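Local atomic coordinates of uncharacterized protein YacP (Bacillus subtilis, PDB entry 5MQ8), a protein that acts as an endoribonuclease (Rae1) of the PIN clan, involved in ribosome-dependent mRNA decay. Residues 3-8 with 82-87; 35-40 with 126-131; 48-53 with 67-72; 97-102 with 117-122. All coordinates share one frame; numbering follows the deposited sequence.

Interaction 1 (3-8 with 82-87); sequences ILLVDG and ERIEKL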
loop_
_atom_site.group_PDB
_atom_site.type_symbol
_atom_site.label_atom_id
_atom_site.label_comp_id
_atom_site.label_asym_id
_atom_site.label_seq_id
_atom_site.Cartn_x
_atom_site.Cartn_y
_atom_site.Cartn_z
ATOM N N ILE A 3 14.385 -8.471 23.298
ATOM C CA ILE A 3 15.132 -8.524 22.053
ATOM C C ILE A 3 14.891 -9.879 21.449
ATOM O O ILE A 3 15.018 -10.900 22.136
ATOM C CB ILE A 3 16.652 -8.212 22.216
ATOM C CG1 ILE A 3 16.895 -6.870 22.975
ATOM C CG2 ILE A 3 17.377 -8.232 20.845
ATOM C CD1 ILE A 3 18.370 -6.530 23.258
ATOM N N LEU A 4 14.505 -9.886 20.174
ATOM C CA LEU A 4 14.281 -11.115 19.421
ATOM C C LEU A 4 15.415 -11.327 18.426
ATOM O O LEU A 4 15.659 -10.471 17.575
ATOM C CB LEU A 4 12.917 -11.122 18.724
ATOM C CG LEU A 4 12.541 -12.406 17.917
ATOM C CD1 LEU A 4 12.478 -13.657 18.801
ATOM C CD2 LEU A 4 11.224 -12.241 17.244
ATOM N N LEU A 5 16.124 -12.456 18.565
ATOM C CA LEU A 5 17.232 -12.861 17.693
ATOM C C LEU A 5 16.678 -13.998 16.863
ATOM O O LEU A 5 16.181 -14.975 17.417
ATOM C CB LEU A 5 18.472 -13.297 18.513
ATOM C CG LEU A 5 19.071 -12.255 19.486
ATOM C CD1 LEU A 5 20.293 -12.807 20.214
ATOM C CD2 LEU A 5 19.474 -10.980 18.769
ATOM N N VAL A 6 16.658 -13.823 15.543
ATOM C CA VAL A 6 16.016 -14.757 14.630
ATOM C C VAL A 6 17.005 -15.571 13.799
ATOM O O VAL A 6 17.870 -15.004 13.136
ATOM C CB VAL A 6 14.970 -14.017 13.713
ATOM C CG1 VAL A 6 14.215 -14.996 12.810
ATOM C CG2 VAL A 6 13.984 -13.185 14.534
ATOM N N ASP A 7 16.824 -16.910 13.796
ATOM C CA ASP A 7 17.597 -17.811 12.950
ATOM C C ASP A 7 16.855 -17.764 11.611
ATOM O O ASP A 7 15.858 -18.473 11.415
ATOM C CB ASP A 7 17.609 -19.230 13.555
ATOM C CG ASP A 7 18.344 -20.327 12.782
ATOM O OD1 ASP A 7 18.706 -20.096 11.603
ATOM O OD2 ASP A 7 18.475 -21.447 13.328
ATOM N N GLY A 8 17.316 -16.859 10.750
ATOM C CA GLY A 8 16.743 -16.567 9.444
ATOM C C GLY A 8 16.529 -17.756 8.528
ATOM O O GLY A 8 15.425 -17.936 8.005
ATOM N N GLU A 82 26.205 -19.425 16.753
ATOM C CA GLU A 82 27.427 -18.798 17.272
ATOM C C GLU A 82 27.304 -17.271 17.210
ATOM O O GLU A 82 27.612 -16.598 18.196
ATOM C CB GLU A 82 28.674 -19.289 16.519
ATOM C CG GLU A 82 28.989 -20.751 16.799
ATOM C CD GLU A 82 30.057 -21.404 15.938
ATOM O OE1 GLU A 82 30.413 -20.844 14.876
ATOM O OE2 GLU A 82 30.508 -22.511 16.308
ATOM N N ARG A 83 26.786 -16.737 16.082
ATOM C CA ARG A 83 26.550 -15.302 15.922
ATOM C C ARG A 83 25.465 -14.819 16.881
ATOM O O ARG A 83 25.640 -13.788 17.522
ATOM C CB ARG A 83 26.257 -14.918 14.457
ATOM C CG ARG A 83 26.003 -13.415 14.225
ATOM C CD ARG A 83 27.163 -12.512 14.638
ATOM N NE ARG A 83 28.331 -12.777 13.808
ATOM C CZ ARG A 83 28.934 -11.890 13.027
ATOM N NH1 ARG A 83 28.539 -10.623 13.019
ATOM N NH2 ARG A 83 29.962 -12.254 12.278
ATOM N N ILE A 84 24.384 -15.597 17.024
ATOM C CA ILE A 84 23.284 -15.296 17.938
ATOM C C ILE A 84 23.805 -15.209 19.398
ATOM O O ILE A 84 23.442 -14.272 20.117
ATOM C CB ILE A 84 22.089 -16.265 17.731
ATOM C CG1 ILE A 84 21.295 -15.846 16.474
ATOM C CG2 ILE A 84 21.179 -16.307 18.958
ATOM C CD1 ILE A 84 20.363 -16.891 15.877
ATOM N N GLU A 85 24.709 -16.127 19.795
ATOM C CA GLU A 85 25.330 -16.105 21.129
ATOM C C GLU A 85 26.158 -14.810 21.328
ATOM O O GLU A 85 26.038 -14.178 22.372
ATOM C CB GLU A 85 26.216 -17.350 21.331
ATOM C CG GLU A 85 26.788 -17.484 22.735
ATOM C CD GLU A 85 27.819 -18.582 22.911
ATOM O OE1 GLU A 85 27.769 -19.270 23.955
ATOM O OE2 GLU A 85 28.670 -18.761 22.010
ATOM N N LYS A 86 26.977 -14.425 20.329
ATOM C CA LYS A 86 27.807 -13.212 20.359
ATOM C C LYS A 86 26.916 -11.979 20.514
ATOM O O LYS A 86 27.209 -11.130 21.356
ATOM C CB LYS A 86 28.663 -13.090 19.092
ATOM C CG LYS A 86 29.898 -13.977 19.094
ATOM C CD LYS A 86 30.500 -14.071 17.706
ATOM C CE LYS A 86 31.453 -15.235 17.564
ATOM N NZ LYS A 86 31.921 -15.410 16.164
ATOM N N LEU A 87 25.800 -11.910 19.745
ATOM C CA LEU A 87 24.837 -10.807 19.809
ATOM C C LEU A 87 24.160 -10.717 21.168
ATOM O O LEU A 87 24.067 -9.624 21.719
ATOM C CB LEU A 87 23.785 -10.924 18.699
ATOM C CG LEU A 87 24.269 -10.538 17.314
ATOM C CD1 LEU A 87 23.452 -11.218 16.268
ATOM C CD2 LEU A 87 24.274 -9.016 17.134
#
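Leu5 of strand 3-7 and Ile84 of helix 82-87 carry this contact, their side chains overlapping head to tail. The leucine can be followed outward from the sheet. Its CB lies 4.1 Å from Ile84 CG2, the branch methyl of the isoleucine. CG stands anti to the carbonyl carbon (chi1 -58°), and from it CD1 runs on to the helix backbone, where it comes within 3.5 Å of Ile84 O. The same methyl touches Ile84 CG2 at 3.8 Å and, one turn further along the helix, Leu87 CB at 4.2 Å. Ile84 answers with its longer branch, whose CD1 passes Leu5 and settles against the backbone of the strand's end, 4.1 Å from Asp7 N. The carboxylate of Asp7 takes no part in this apolar layer: OD2 is hydrogen-bonded to Thr102, and OD1 makes a weak bond to the backbone N of Asn10, capping helix 8-14. The axes of the two short segments are 9.3 Å apart and run nearly antiparallel, at 167°. A helix laid antiparallel over a central parallel strand is the layering of an alpha/beta sandwich, here that of the PIN-like NYN domain.

Interaction 2 (35-40 with 126-131); sequences QKMAEY and REVETI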
loop_
_atom_site.group_PDB
_atom_site.type_symbol
_atom_site.label_atom_id
_atom_site.label_comp_id
_atom_site.label_asym_id
_atom_site.label_seq_id
_atom_site.Cartn_x
_atom_site.Cartn_y
_atom_site.Cartn_z
ATOM N N GLN A 35 10.628 -8.253 5.774
ATOM C CA GLN A 35 9.416 -7.433 5.802
ATOM C C GLN A 35 8.499 -7.868 6.956
ATOM O O GLN A 35 8.001 -7.007 7.681
ATOM C CB GLN A 35 8.695 -7.433 4.431
ATOM C CG GLN A 35 7.395 -6.592 4.357
ATOM C CD GLN A 35 7.486 -5.162 4.876
ATOM O OE1 GLN A 35 6.608 -4.681 5.600
ATOM N NE2 GLN A 35 8.546 -4.452 4.544
ATOM N N LYS A 36 8.341 -9.194 7.158
ATOM C CA LYS A 36 7.567 -9.760 8.267
ATOM C C LYS A 36 8.157 -9.329 9.611
ATOM O O LYS A 36 7.401 -8.982 10.524
ATOM C CB LYS A 36 7.505 -11.305 8.192
ATOM C CG LYS A 36 6.744 -11.892 6.997
ATOM C CD LYS A 36 5.332 -11.346 6.855
ATOM C CE LYS A 36 5.202 -10.569 5.567
ATOM N NZ LYS A 36 4.248 -9.432 5.683
ATOM N N MET A 37 9.501 -9.320 9.716
ATOM C CA MET A 37 10.194 -8.914 10.932
ATOM C C MET A 37 10.110 -7.397 11.192
ATOM O O MET A 37 10.155 -6.990 12.354
ATOM C CB MET A 37 11.640 -9.443 10.987
ATOM C CG MET A 37 11.738 -10.992 11.177
ATOM S SD MET A 37 10.487 -11.825 12.205
ATOM C CE MET A 37 10.881 -11.281 13.680
ATOM N N ALA A 38 9.941 -6.573 10.126
ATOM C CA ALA A 38 9.748 -5.122 10.236
ATOM C C ALA A 38 8.396 -4.878 10.895
ATOM O O ALA A 38 8.325 -4.106 11.839
ATOM C CB ALA A 38 9.793 -4.470 8.858
ATOM N N GLU A 39 7.343 -5.603 10.443
ATOM C CA GLU A 39 5.999 -5.537 11.005
ATOM C C GLU A 39 6.007 -5.944 12.488
ATOM O O GLU A 39 5.412 -5.238 13.303
ATOM C CB GLU A 39 5.043 -6.433 10.218
ATOM C CG GLU A 39 4.578 -5.808 8.925
ATOM C CD GLU A 39 4.309 -6.757 7.779
ATOM O OE1 GLU A 39 4.019 -7.946 8.038
ATOM O OE2 GLU A 39 4.365 -6.303 6.616
ATOM N N TYR A 40 6.721 -7.052 12.831
ATOM C CA TYR A 40 6.871 -7.575 14.190
ATOM C C TYR A 40 7.531 -6.534 15.084
ATOM O O TYR A 40 6.995 -6.260 16.161
ATOM C CB TYR A 40 7.693 -8.884 14.203
ATOM C CG TYR A 40 7.717 -9.586 15.545
ATOM C CD1 TYR A 40 8.655 -9.247 16.518
ATOM C CD2 TYR A 40 6.820 -10.608 15.834
ATOM C CE1 TYR A 40 8.656 -9.866 17.767
ATOM C CE2 TYR A 40 6.842 -11.265 17.064
ATOM C CZ TYR A 40 7.756 -10.885 18.032
ATOM O OH TYR A 40 7.764 -11.536 19.250
ATOM N N ARG A 126 2.979 -17.923 13.920
ATOM C CA ARG A 126 1.643 -17.680 14.503
ATOM C C ARG A 126 1.514 -16.217 14.973
ATOM O O ARG A 126 0.507 -15.574 14.699
ATOM C CB ARG A 126 1.370 -18.673 15.659
ATOM C CG ARG A 126 -0.005 -18.532 16.317
ATOM C CD ARG A 126 -0.084 -19.250 17.655
ATOM N NE ARG A 126 -1.099 -18.647 18.525
ATOM C CZ ARG A 126 -1.467 -19.128 19.710
ATOM N NH1 ARG A 126 -0.912 -20.236 20.186
ATOM N NH2 ARG A 126 -2.397 -18.507 20.425
ATOM N N GLU A 127 2.555 -15.696 15.628
ATOM C CA GLU A 127 2.672 -14.316 16.098
ATOM C C GLU A 127 2.698 -13.351 14.906
ATOM O O GLU A 127 1.937 -12.383 14.891
ATOM C CB GLU A 127 3.935 -14.149 16.940
ATOM C CG GLU A 127 3.801 -14.772 18.317
ATOM C CD GLU A 127 4.949 -14.563 19.282
ATOM O OE1 GLU A 127 5.868 -13.763 18.980
ATOM O OE2 GLU A 127 4.903 -15.176 20.373
ATOM N N VAL A 128 3.525 -13.656 13.883
ATOM C CA VAL A 128 3.625 -12.860 12.658
ATOM C C VAL A 128 2.273 -12.796 11.924
ATOM O O VAL A 128 1.861 -11.711 11.523
ATOM C CB VAL A 128 4.804 -13.338 11.747
ATOM C CG1 VAL A 128 4.665 -12.837 10.317
ATOM C CG2 VAL A 128 6.156 -12.927 12.333
ATOM N N GLU A 129 1.579 -13.943 11.766
ATOM C CA GLU A 129 0.287 -13.991 11.081
ATOM C C GLU A 129 -0.795 -13.160 11.774
ATOM O O GLU A 129 -1.558 -12.473 11.089
ATOM C CB GLU A 129 -0.174 -15.434 10.837
ATOM C CG GLU A 129 0.612 -16.095 9.713
ATOM C CD GLU A 129 0.345 -17.565 9.438
ATOM O OE1 GLU A 129 -0.105 -18.279 10.363
ATOM O OE2 GLU A 129 0.633 -18.013 8.304
ATOM N N THR A 130 -0.814 -13.173 13.121
ATOM C CA THR A 130 -1.759 -12.402 13.956
ATOM C C THR A 130 -1.476 -10.897 13.812
ATOM O O THR A 130 -2.415 -10.132 13.605
ATOM C CB THR A 130 -1.685 -12.882 15.440
ATOM O OG1 THR A 130 -2.074 -14.239 15.539
ATOM C CG2 THR A 130 -2.482 -12.038 16.395
ATOM N N ILE A 131 -0.187 -10.493 13.952
ATOM C CA ILE A 131 0.288 -9.102 13.834
ATOM C C ILE A 131 -0.033 -8.523 12.440
ATOM O O ILE A 131 -0.538 -7.408 12.358
ATOM C CB ILE A 131 1.789 -8.981 14.226
ATOM C CG1 ILE A 131 1.966 -9.153 15.749
ATOM C CG2 ILE A 131 2.402 -7.660 13.744
ATOM C CD1 ILE A 131 3.380 -9.409 16.241
#
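Tyr40 OH donates a 2.9 Å hydrogen bond to Glu127 OE1, joining helix 35-40 to helix 126-131 through side chains. The acceptor is met nearly along its C-O axis, and OE1 lies in the plane of the phenol ring at its edge. Ring and carboxylate planes are only 10° apart, so the two flat groups are nearly coplanar. Tyr40 reaches this position because its ring leaves anti to the backbone N (chi1 -172°), while Glu127 meets it with a chain extended beyond CG. Closer to the helices the contact turns apolar. Ile131 CD1 packs obliquely against the ring, 3.7 Å from Tyr40 CD2, and Val128 CG2 approaches the same CD2 at 4.3 Å. The other valine methyl, CG1, lies against the aliphatic part of Lys36, 3.8 Å from its CD, one side chain roughly perpendicular to the other. Lys36 then bends back to its own helix, where NZ forms a 2.8 Å salt bridge with Glu39 OE1, meeting the syn lone pair of that oxygen; Glu132 is a second acidic partner of NZ. The axes of the two short segments are 9.7 Å apart and cross at 71°. Helices 23-44 and 121-145 pack together on one face of the sheet, where Met37 and Tyr40 reach strands 3-7 and 47-52 and Leu124 reaches Ala101; Glu39 also packs on Ser154 of the second subunit.

Interaction 3 (48-53 with 67-72); sequences VIVVFD and HRVEVI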
loop_
_atom_site.group_PDB
_atom_site.type_symbol
_atom_site.label_atom_id
_atom_site.label_comp_id
_atom_site.label_asym_id
_atom_site.label_seq_id
_atom_site.Cartn_x
_atom_site.Cartn_y
_atom_site.Cartn_z
ATOM N N VAL A 48 14.499 -6.399 16.969
ATOM C CA VAL A 48 14.576 -7.616 16.158
ATOM C C VAL A 48 15.869 -7.653 15.375
ATOM O O VAL A 48 16.187 -6.701 14.667
ATOM C CB VAL A 48 13.345 -7.780 15.220
ATOM C CG1 VAL A 48 13.472 -9.032 14.355
ATOM C CG2 VAL A 48 12.040 -7.816 16.008
ATOM N N ILE A 49 16.621 -8.763 15.499
ATOM C CA ILE A 49 17.847 -8.964 14.736
ATOM C C ILE A 49 17.724 -10.285 13.982
ATOM O O ILE A 49 17.513 -11.332 14.593
ATOM C CB ILE A 49 19.153 -8.841 15.575
ATOM C CG1 ILE A 49 19.216 -7.470 16.306
ATOM C CG2 ILE A 49 20.388 -9.041 14.665
ATOM C CD1 ILE A 49 20.376 -7.288 17.305
ATOM N N VAL A 50 17.855 -10.236 12.658
ATOM C CA VAL A 50 17.760 -11.441 11.832
ATOM C C VAL A 50 19.166 -11.878 11.431
ATOM O O VAL A 50 19.908 -11.106 10.825
ATOM C CB VAL A 50 16.793 -11.282 10.624
ATOM C CG1 VAL A 50 16.609 -12.606 9.887
ATOM C CG2 VAL A 50 15.435 -10.752 11.081
ATOM N N VAL A 51 19.515 -13.117 11.779
ATOM C CA VAL A 51 20.814 -13.722 11.495
ATOM C C VAL A 51 20.674 -14.775 10.401
ATOM O O VAL A 51 19.951 -15.769 10.550
ATOM C CB VAL A 51 21.503 -14.268 12.784
ATOM C CG1 VAL A 51 22.838 -14.954 12.471
ATOM C CG2 VAL A 51 21.707 -13.153 13.795
ATOM N N PHE A 52 21.363 -14.540 9.300
ATOM C CA PHE A 52 21.369 -15.429 8.163
ATOM C C PHE A 52 22.720 -16.108 8.029
ATOM O O PHE A 52 23.766 -15.448 8.058
ATOM C CB PHE A 52 21.048 -14.676 6.865
ATOM C CG PHE A 52 19.626 -14.193 6.729
ATOM C CD1 PHE A 52 18.575 -15.095 6.577
ATOM C CD2 PHE A 52 19.337 -12.833 6.687
ATOM C CE1 PHE A 52 17.257 -14.642 6.416
ATOM C CE2 PHE A 52 18.017 -12.384 6.526
ATOM C CZ PHE A 52 16.988 -13.291 6.402
ATOM N N ASP A 53 22.692 -17.430 7.859
ATOM C CA ASP A 53 23.889 -18.203 7.615
ATOM C C ASP A 53 24.316 -17.800 6.178
ATOM O O ASP A 53 23.554 -18.019 5.233
ATOM C CB ASP A 53 23.561 -19.708 7.696
ATOM C CG ASP A 53 24.783 -20.595 7.519
ATOM O OD1 ASP A 53 25.394 -20.553 6.423
ATOM O OD2 ASP A 53 25.135 -21.315 8.481
ATOM N N HIS A 67 14.962 -0.358 7.599
ATOM C CA HIS A 67 15.563 0.322 8.752
ATOM C C HIS A 67 15.023 -0.221 10.085
ATOM O O HIS A 67 15.658 -0.044 11.128
ATOM C CB HIS A 67 15.357 1.846 8.647
ATOM C CG HIS A 67 13.925 2.287 8.742
ATOM N ND1 HIS A 67 13.128 2.411 7.615
ATOM C CD2 HIS A 67 13.193 2.620 9.834
ATOM C CE1 HIS A 67 11.944 2.805 8.059
ATOM N NE2 HIS A 67 11.938 2.948 9.384
ATOM N N ARG A 68 13.846 -0.880 10.038
ATOM C CA ARG A 68 13.190 -1.483 11.196
ATOM C C ARG A 68 13.878 -2.780 11.609
ATOM O O ARG A 68 13.616 -3.267 12.703
ATOM C CB ARG A 68 11.717 -1.794 10.860
ATOM C CG ARG A 68 10.677 -1.247 11.840
ATOM C CD ARG A 68 10.106 0.094 11.393
ATOM N NE ARG A 68 9.382 0.028 10.120
ATOM C CZ ARG A 68 8.985 1.097 9.434
ATOM N NH1 ARG A 68 9.212 2.318 9.904
ATOM N NH2 ARG A 68 8.339 0.954 8.287
ATOM N N VAL A 69 14.695 -3.387 10.730
ATOM C CA VAL A 69 15.303 -4.691 11.032
ATOM C C VAL A 69 16.794 -4.705 10.819
ATOM O O VAL A 69 17.262 -4.464 9.707
ATOM C CB VAL A 69 14.664 -5.852 10.211
ATOM C CG1 VAL A 69 15.007 -7.207 10.806
ATOM C CG2 VAL A 69 13.169 -5.700 10.087
ATOM N N GLU A 70 17.529 -5.107 11.849
ATOM C CA GLU A 70 18.964 -5.305 11.710
ATOM C C GLU A 70 19.149 -6.719 11.118
ATOM O O GLU A 70 18.610 -7.692 11.646
ATOM C CB GLU A 70 19.663 -5.182 13.065
ATOM C CG GLU A 70 21.176 -5.200 12.951
ATOM C CD GLU A 70 21.933 -4.914 14.229
ATOM O OE1 GLU A 70 23.174 -5.054 14.201
ATOM O OE2 GLU A 70 21.305 -4.541 15.246
ATOM N N VAL A 71 19.875 -6.809 10.007
ATOM C CA VAL A 71 20.137 -8.060 9.307
ATOM C C VAL A 71 21.636 -8.329 9.357
ATOM O O VAL A 71 22.424 -7.492 8.911
ATOM C CB VAL A 71 19.573 -8.022 7.863
ATOM C CG1 VAL A 71 20.029 -9.230 7.062
ATOM C CG2 VAL A 71 18.045 -7.914 7.872
ATOM N N ILE A 72 22.027 -9.492 9.924
ATOM C CA ILE A 72 23.429 -9.878 10.090
ATOM C C ILE A 72 23.711 -11.203 9.416
ATOM O O ILE A 72 22.963 -12.155 9.598
ATOM C CB ILE A 72 23.854 -9.854 11.594
ATOM C CG1 ILE A 72 23.936 -8.406 12.098
ATOM C CG2 ILE A 72 25.205 -10.563 11.832
ATOM C CD1 ILE A 72 23.931 -8.245 13.544
HETATM O O HOH W 1 16.668 -4.027 14.350
#
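Parallel pairing of an edge strand with its inner neighbour in the alpha/beta sheet of the PIN-like domain brings 48-53 and 67-72 together. Ile49, Val50 and Val51 bridge Glu70, Val71 and Ile72 in turn. Both backbone polar atoms of Val50 are used: its N donates to Glu70 O at 2.8 Å, and its O accepts from Ile72 N at 2.8 Å. Phe52 N to Ile72 O, 2.9 Å, completes a ladder of nearly straight bonds, with N-H...O angles of 167° to 173°. Where the strands begin to part, a water takes over: it donates to Val48 O and accepts from Glu70 N. On one face Ile49 and Glu70 run alongside each other in the same direction, with Ile49 CD1 3.6 Å from Glu70 OE2; that carboxylate is salt-bridged to Arg47. Ile72 CD1 closes over the other branch of the isoleucine, 3.8 Å from Ile49 CG2. On the opposite face the Phe52 ring has Val50 CG1 over one face, nearer the rim, and Val71 CG1 in its plane at the edge, 3.7 Å from Phe52 CD2. Further back, Val69 CG1 crosses Val50 CG2 at 3.6 Å. The face bearing Val51 and Ile72 is covered by helix 80-90, that of Val48 and Val50 by Met37 of helix 23-44, and strand 3-7 borders 47-52 along its other edge.

Interaction 4 (97-102 with 117-122); sequences QIHVAT and LRKSAR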
loop_
_atom_site.group_PDB
_atom_site.type_symbol
_atom_site.label_atom_id
_atom_site.label_comp_id
_atom_site.label_asym_id
_atom_site.label_seq_id
_atom_site.Cartn_x
_atom_site.Cartn_y
_atom_site.Cartn_z
ATOM N N GLN A 97 15.356 -9.251 28.376
ATOM C CA GLN A 97 15.145 -10.678 28.120
ATOM C C GLN A 97 15.390 -10.996 26.633
ATOM O O GLN A 97 14.716 -10.445 25.753
ATOM C CB GLN A 97 13.751 -11.158 28.575
ATOM C CG GLN A 97 13.492 -12.668 28.388
ATOM C CD GLN A 97 14.430 -13.559 29.179
ATOM O OE1 GLN A 97 15.429 -14.078 28.664
ATOM N NE2 GLN A 97 14.133 -13.753 30.453
ATOM N N ILE A 98 16.374 -11.876 26.374
ATOM C CA ILE A 98 16.745 -12.332 25.039
ATOM C C ILE A 98 15.857 -13.516 24.641
ATOM O O ILE A 98 15.719 -14.473 25.399
ATOM C CB ILE A 98 18.271 -12.673 24.932
ATOM C CG1 ILE A 98 19.195 -11.473 25.339
ATOM C CG2 ILE A 98 18.650 -13.232 23.548
ATOM C CD1 ILE A 98 19.141 -10.172 24.505
ATOM N N HIS A 99 15.247 -13.426 23.457
ATOM C CA HIS A 99 14.444 -14.490 22.869
ATOM C C HIS A 99 15.134 -14.896 21.582
ATOM O O HIS A 99 15.638 -14.037 20.860
ATOM C CB HIS A 99 13.019 -14.020 22.575
ATOM C CG HIS A 99 12.254 -13.598 23.786
ATOM N ND1 HIS A 99 11.439 -14.486 24.468
ATOM C CD2 HIS A 99 12.186 -12.389 24.390
ATOM C CE1 HIS A 99 10.911 -13.796 25.463
ATOM N NE2 HIS A 99 11.334 -12.533 25.461
ATOM N N VAL A 100 15.196 -16.204 21.303
ATOM C CA VAL A 100 15.819 -16.718 20.087
ATOM C C VAL A 100 14.803 -17.541 19.320
ATOM O O VAL A 100 14.322 -18.559 19.830
ATOM C CB VAL A 100 17.134 -17.501 20.327
ATOM C CG1 VAL A 100 17.770 -17.934 19.003
ATOM C CG2 VAL A 100 18.125 -16.688 21.163
ATOM N N ALA A 101 14.497 -17.116 18.083
ATOM C CA ALA A 101 13.561 -17.833 17.226
ATOM C C ALA A 101 14.305 -18.873 16.390
ATOM O O ALA A 101 15.059 -18.519 15.475
ATOM C CB ALA A 101 12.801 -16.865 16.337
ATOM N N THR A 102 14.116 -20.162 16.744
ATOM C CA THR A 102 14.700 -21.335 16.076
ATOM C C THR A 102 14.046 -22.642 16.530
ATOM O O THR A 102 13.743 -22.820 17.714
ATOM C CB THR A 102 16.255 -21.388 16.184
ATOM O OG1 THR A 102 16.757 -22.362 15.268
ATOM C CG2 THR A 102 16.772 -21.668 17.604
ATOM N N LEU A 117 15.675 -17.373 26.000
ATOM C CA LEU A 117 14.475 -18.185 25.833
ATOM C C LEU A 117 14.314 -18.606 24.387
ATOM O O LEU A 117 14.596 -17.835 23.474
ATOM C CB LEU A 117 13.214 -17.453 26.338
ATOM C CG LEU A 117 13.130 -17.209 27.858
ATOM C CD1 LEU A 117 12.033 -16.217 28.200
ATOM C CD2 LEU A 117 12.910 -18.518 28.628
ATOM N N ARG A 118 13.874 -19.838 24.187
ATOM C CA ARG A 118 13.698 -20.414 22.867
ATOM C C ARG A 118 12.272 -20.242 22.388
ATOM O O ARG A 118 11.325 -20.588 23.099
ATOM C CB ARG A 118 14.128 -21.894 22.877
ATOM C CG ARG A 118 13.637 -22.703 21.700
ATOM C CD ARG A 118 14.230 -24.084 21.681
ATOM N NE ARG A 118 14.460 -24.446 20.296
ATOM C CZ ARG A 118 15.602 -24.895 19.800
ATOM N NH1 ARG A 118 16.623 -25.164 20.600
ATOM N NH2 ARG A 118 15.714 -25.136 18.508
ATOM N N LYS A 119 12.130 -19.712 21.167
ATOM C CA LYS A 119 10.855 -19.525 20.492
ATOM C C LYS A 119 10.916 -20.370 19.225
ATOM O O LYS A 119 11.881 -20.272 18.458
ATOM C CB LYS A 119 10.637 -18.027 20.177
ATOM C CG LYS A 119 9.252 -17.696 19.665
ATOM C CD LYS A 119 9.123 -16.227 19.224
ATOM C CE LYS A 119 8.630 -15.294 20.309
ATOM N NZ LYS A 119 9.643 -15.038 21.358
ATOM N N SER A 120 9.938 -21.244 19.033
ATOM C CA SER A 120 9.931 -22.102 17.852
ATOM C C SER A 120 9.545 -21.341 16.581
ATOM O O SER A 120 8.938 -20.267 16.645
ATOM C CB SER A 120 8.999 -23.296 18.055
ATOM O OG SER A 120 7.652 -22.870 18.112
ATOM N N ALA A 121 9.880 -21.929 15.429
ATOM C CA ALA A 121 9.561 -21.392 14.114
ATOM C C ALA A 121 8.045 -21.219 13.937
ATOM O O ALA A 121 7.606 -20.202 13.399
ATOM C CB ALA A 121 10.112 -22.307 13.038
ATOM N N ARG A 122 7.260 -22.210 14.424
ATOM C CA ARG A 122 5.800 -22.263 14.392
ATOM C C ARG A 122 5.209 -21.135 15.238
ATOM O O ARG A 122 4.266 -20.478 14.793
ATOM C CB ARG A 122 5.325 -23.638 14.912
ATOM C CG ARG A 122 3.941 -24.051 14.412
ATOM C CD ARG A 122 3.548 -25.473 14.805
ATOM N NE ARG A 122 4.232 -26.496 14.009
ATOM C CZ ARG A 122 3.809 -26.962 12.836
ATOM N NH1 ARG A 122 4.508 -27.888 12.193
ATOM N NH2 ARG A 122 2.671 -26.524 12.309
HETATM O O HOH W 2 9.937 -16.749 23.825
#
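Thr102 CG2 lies over one face of the Arg118 guanidinium, 3.7 Å from its plane and nearer the rim than the centre. NE and NH2 of that group both make weak, strongly bent bonds to Thr102 O; NH2 has a further acceptor in Asp104 O, and Tyr105 forms a cation-pi contact with the arginine. Around the His99 ring, Leu117 CD1 and Lys119 NZ approach obliquely, Leu117 CD1 coming within 3.8 Å of His99 CE1. Bends at chi3 and chi4 (-92° and 72°) fold the lysine back towards the imidazole, and a water 2.8 Å from His99 ND1 accepts from Lys119 NZ at 3.0 Å. His99 NE2 is hydrogen-bonded to Asp2. Between these two sets of side chains the backbones pair in parallel: Val100 N donates to Leu117 O and Val100 O accepts from Lys119 N, both at 2.8 Å. Thr102 N to Lys119 O, also 2.8 Å, carries the pairing past the end of strand 98-101. Strand 117-119 forms one margin of the chain's sheet, with 98-101 between it and strand 3-7. It leads directly into helix 121-145, capped by Ser120, and Ala121 packs against helix 8-14.

Overall arrangement
All four contacts belong to one alpha/beta domain. Its parallel sheet has the order 70-73, 47-52, 3-7, 98-101, 117-119: interactions 3 and 4 pair strands at its two margins, their centres about 14 Å apart, and interaction 1 lies between them, about 9 Å from each, where helix 80-90 covers the central strand. Interaction 2 joins helices 23-44 and 121-145; Met37 and Tyr40 touch Leu4, whereas Leu5 faces helix 80-90, so together the contacts hold helices on both faces of one sheet. Along the chain, interaction 3 is nested inside interaction 1, and interaction 4 opens after interaction 1 has closed; interaction 2 encloses both 3 and 4. Interactions 1 and 4 meet at the C-terminal strand ends.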